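Local atomic coordinates of putative modulator of DNA gyrase (Bacteroides thetaiotaomicron, PDB entry 1VPB), a protein that is probably a metallopeptidase of the U62 (PmbA/TldD) family, put forward as a modulator of DNA gyrase. Residues A[125-130]-A[299-304]. Sequence-based numbering, arbitrary orientation.
Sequences DLKLYD and HLVKAS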
loop_
_atom_site.group_PDB
_atom_site.type_symbol
_atom_site.label_atom_id
_atom_site.label_comp_id
_atom_site.label_asym_id
_atom_site.label_seq_id
_atom_site.Cartn_x
_atom_site.Cartn_y
_atom_site.Cartn_z
ATOM N N ASP A 125 15.663 20.969 -23.450
ATOM C CA ASP A 125 14.328 20.470 -23.067
ATOM C C ASP A 125 14.274 18.966 -23.148
ATOM O O ASP A 125 14.562 18.366 -24.199
ATOM C CB ASP A 125 13.295 21.122 -24.004
ATOM C CG ASP A 125 11.877 20.887 -23.632
ATOM O OD1 ASP A 125 11.578 20.179 -22.645
ATOM O OD2 ASP A 125 10.970 21.373 -24.386
ATOM N N LEU A 126 13.950 18.306 -22.009
ATOM C CA LEU A 126 13.853 16.849 -22.005
ATOM C C LEU A 126 12.534 16.365 -22.660
ATOM O O LEU A 126 12.391 15.165 -22.901
ATOM C CB LEU A 126 13.933 16.255 -20.585
ATOM C CG LEU A 126 15.298 16.426 -19.925
ATOM C CD1 LEU A 126 15.310 16.167 -18.451
ATOM C CD2 LEU A 126 16.399 15.589 -20.564
ATOM N N LYS A 127 11.589 17.279 -22.880
ATOM C CA LYS A 127 10.368 17.008 -23.655
ATOM C C LYS A 127 9.551 15.881 -23.029
ATOM O O LYS A 127 9.162 14.919 -23.701
ATOM C CB LYS A 127 10.728 16.643 -25.110
ATOM C CG LYS A 127 11.344 17.846 -25.815
ATOM C CD LYS A 127 11.585 17.601 -27.277
ATOM C CE LYS A 127 12.207 18.832 -27.897
ATOM N NZ LYS A 127 12.542 18.580 -29.366
ATOM N N LEU A 128 9.348 15.968 -21.714
ATOM C CA LEU A 128 8.693 14.866 -21.020
ATOM C C LEU A 128 7.198 15.101 -20.844
ATOM O O LEU A 128 6.491 14.253 -20.251
ATOM C CB LEU A 128 9.329 14.673 -19.643
ATOM C CG LEU A 128 10.858 14.494 -19.659
ATOM C CD1 LEU A 128 11.391 14.557 -18.236
ATOM C CD2 LEU A 128 11.228 13.255 -20.291
ATOM N N TYR A 129 6.710 16.227 -21.365
ATOM C CA TYR A 129 5.323 16.612 -21.268
ATOM C C TYR A 129 4.680 16.702 -22.664
ATOM O O TYR A 129 5.099 17.524 -23.478
ATOM C CB TYR A 129 5.165 17.970 -20.559
ATOM C CG TYR A 129 3.724 18.346 -20.256
ATOM C CD1 TYR A 129 2.870 18.840 -21.236
ATOM C CD2 TYR A 129 3.172 18.162 -18.979
ATOM C CE1 TYR A 129 1.558 19.135 -20.958
ATOM C CE2 TYR A 129 1.839 18.445 -18.714
ATOM C CZ TYR A 129 1.033 18.945 -19.694
ATOM O OH TYR A 129 -0.324 19.243 -19.434
ATOM N N ASP A 130 3.649 15.897 -22.880
ATOM C CA ASP A 130 2.853 15.894 -24.133
ATOM C C ASP A 130 1.889 17.070 -24.129
ATOM O O ASP A 130 0.885 17.118 -23.420
ATOM C CB ASP A 130 2.146 14.555 -24.207
ATOM C CG ASP A 130 1.288 14.402 -25.418
ATOM O OD1 ASP A 130 1.359 15.307 -26.302
ATOM O OD2 ASP A 130 0.547 13.409 -25.550
ATOM N N HIS A 299 19.712 12.011 -18.719
ATOM C CA HIS A 299 19.477 13.134 -19.623
ATOM C C HIS A 299 18.883 12.727 -20.977
ATOM O O HIS A 299 18.856 13.525 -21.908
ATOM C CB HIS A 299 20.744 13.942 -19.789
ATOM C CG HIS A 299 21.314 14.448 -18.508
ATOM N ND1 HIS A 299 22.647 14.773 -18.344
ATOM C CD2 HIS A 299 20.715 14.664 -17.295
ATOM C CE1 HIS A 299 22.843 15.196 -17.096
ATOM N NE2 HIS A 299 21.687 15.113 -16.432
ATOM N N LEU A 300 18.433 11.500 -21.098
ATOM C CA LEU A 300 17.754 11.035 -22.341
ATOM C C LEU A 300 16.464 11.792 -22.596
ATOM O O LEU A 300 15.590 11.892 -21.750
ATOM C CB LEU A 300 17.475 9.526 -22.290
ATOM C CG LEU A 300 18.681 8.638 -22.026
ATOM C CD1 LEU A 300 18.244 7.221 -22.006
ATOM C CD2 LEU A 300 19.745 8.873 -23.072
ATOM N N VAL A 301 16.331 12.337 -23.811
ATOM C CA VAL A 301 15.151 13.097 -24.162
ATOM C C VAL A 301 13.959 12.211 -24.465
ATOM O O VAL A 301 14.105 11.126 -25.078
ATOM C CB VAL A 301 15.524 14.031 -25.373
ATOM C CG1 VAL A 301 14.342 14.731 -25.935
ATOM C CG2 VAL A 301 16.578 15.034 -24.913
ATOM N N LYS A 302 12.782 12.669 -24.028
ATOM C CA LYS A 302 11.516 12.013 -24.117
ATOM C C LYS A 302 11.575 10.615 -23.480
ATOM O O LYS A 302 10.929 9.699 -23.965
ATOM C CB LYS A 302 11.043 11.803 -25.602
ATOM C CG LYS A 302 10.769 13.040 -26.404
ATOM C CD LYS A 302 9.965 12.717 -27.657
ATOM C CE LYS A 302 9.508 14.013 -28.355
ATOM N NZ LYS A 302 8.858 13.784 -29.725
ATOM N N ALA A 303 12.296 10.464 -22.386
ATOM C CA ALA A 303 12.523 9.146 -21.772
ATOM C C ALA A 303 11.943 9.147 -20.364
ATOM O O ALA A 303 12.270 10.052 -19.581
ATOM C CB ALA A 303 13.950 8.861 -21.716
ATOM N N SER A 304 11.158 8.136 -20.027
ATOM C CA SER A 304 10.619 7.981 -18.665
ATOM C C SER A 304 11.790 7.859 -17.694
ATOM O O SER A 304 12.704 7.093 -17.917
ATOM C CB SER A 304 9.773 6.729 -18.575
ATOM O OG SER A 304 9.204 6.624 -17.259
#
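The flat peptide between Leu126 and Lys127 is bonded along opposite edges, to Lys302 across the contact and to Asp125. Val301 CG1 lies over one face and Leu128 CD2 over the other, both near Leu126 O. Leu126 O accepts from Lys302 N at 2.8 Å, with an N-H...O angle of 166°, and the donor meets the carbonyl almost head-on. Lys127 N donates to Asp125 OD1 at 2.9 Å and meets the carboxylate from above its plane, 59° out of it. This Asx turn probably helps fix the orientation of the peptide whose carbonyl Lys302 uses.

Val301 CG1 lies 3.6 Å from Leu126 O. Leu128 CD2 also approaches Ala303 O at 3.4 Å. Leu126 has CG anti to its carbonyl carbon (chi1 -68°), which carries CD2 to 3.5 Å from His299 O. The same methyl faces Leu300 O, which is buried with no hydrogen-bond partner in the model.

On the exposed side, the two lysines touch near their bases, Lys127 CB 3.8 Å from Lys302 CG. Both chains then extend at a marked angle to each other, leaving Lys127 NZ 6.1 Å from Lys302 NZ. Tyr216 binds both loops: its hydroxyl bonds to Lys127 O and its ring makes a cation-pi contact with Lys302.

Leu128 also pairs through its backbone with Thr188 of strand 181-198. The contact thus joins a loop lying against the six-stranded antiparallel sheet to a loop of the C-terminal metallopeptidase domain. It is loop-to-loop packing, in which an Asx turn meets a type II beta turn spanning Leu300 to Ala303.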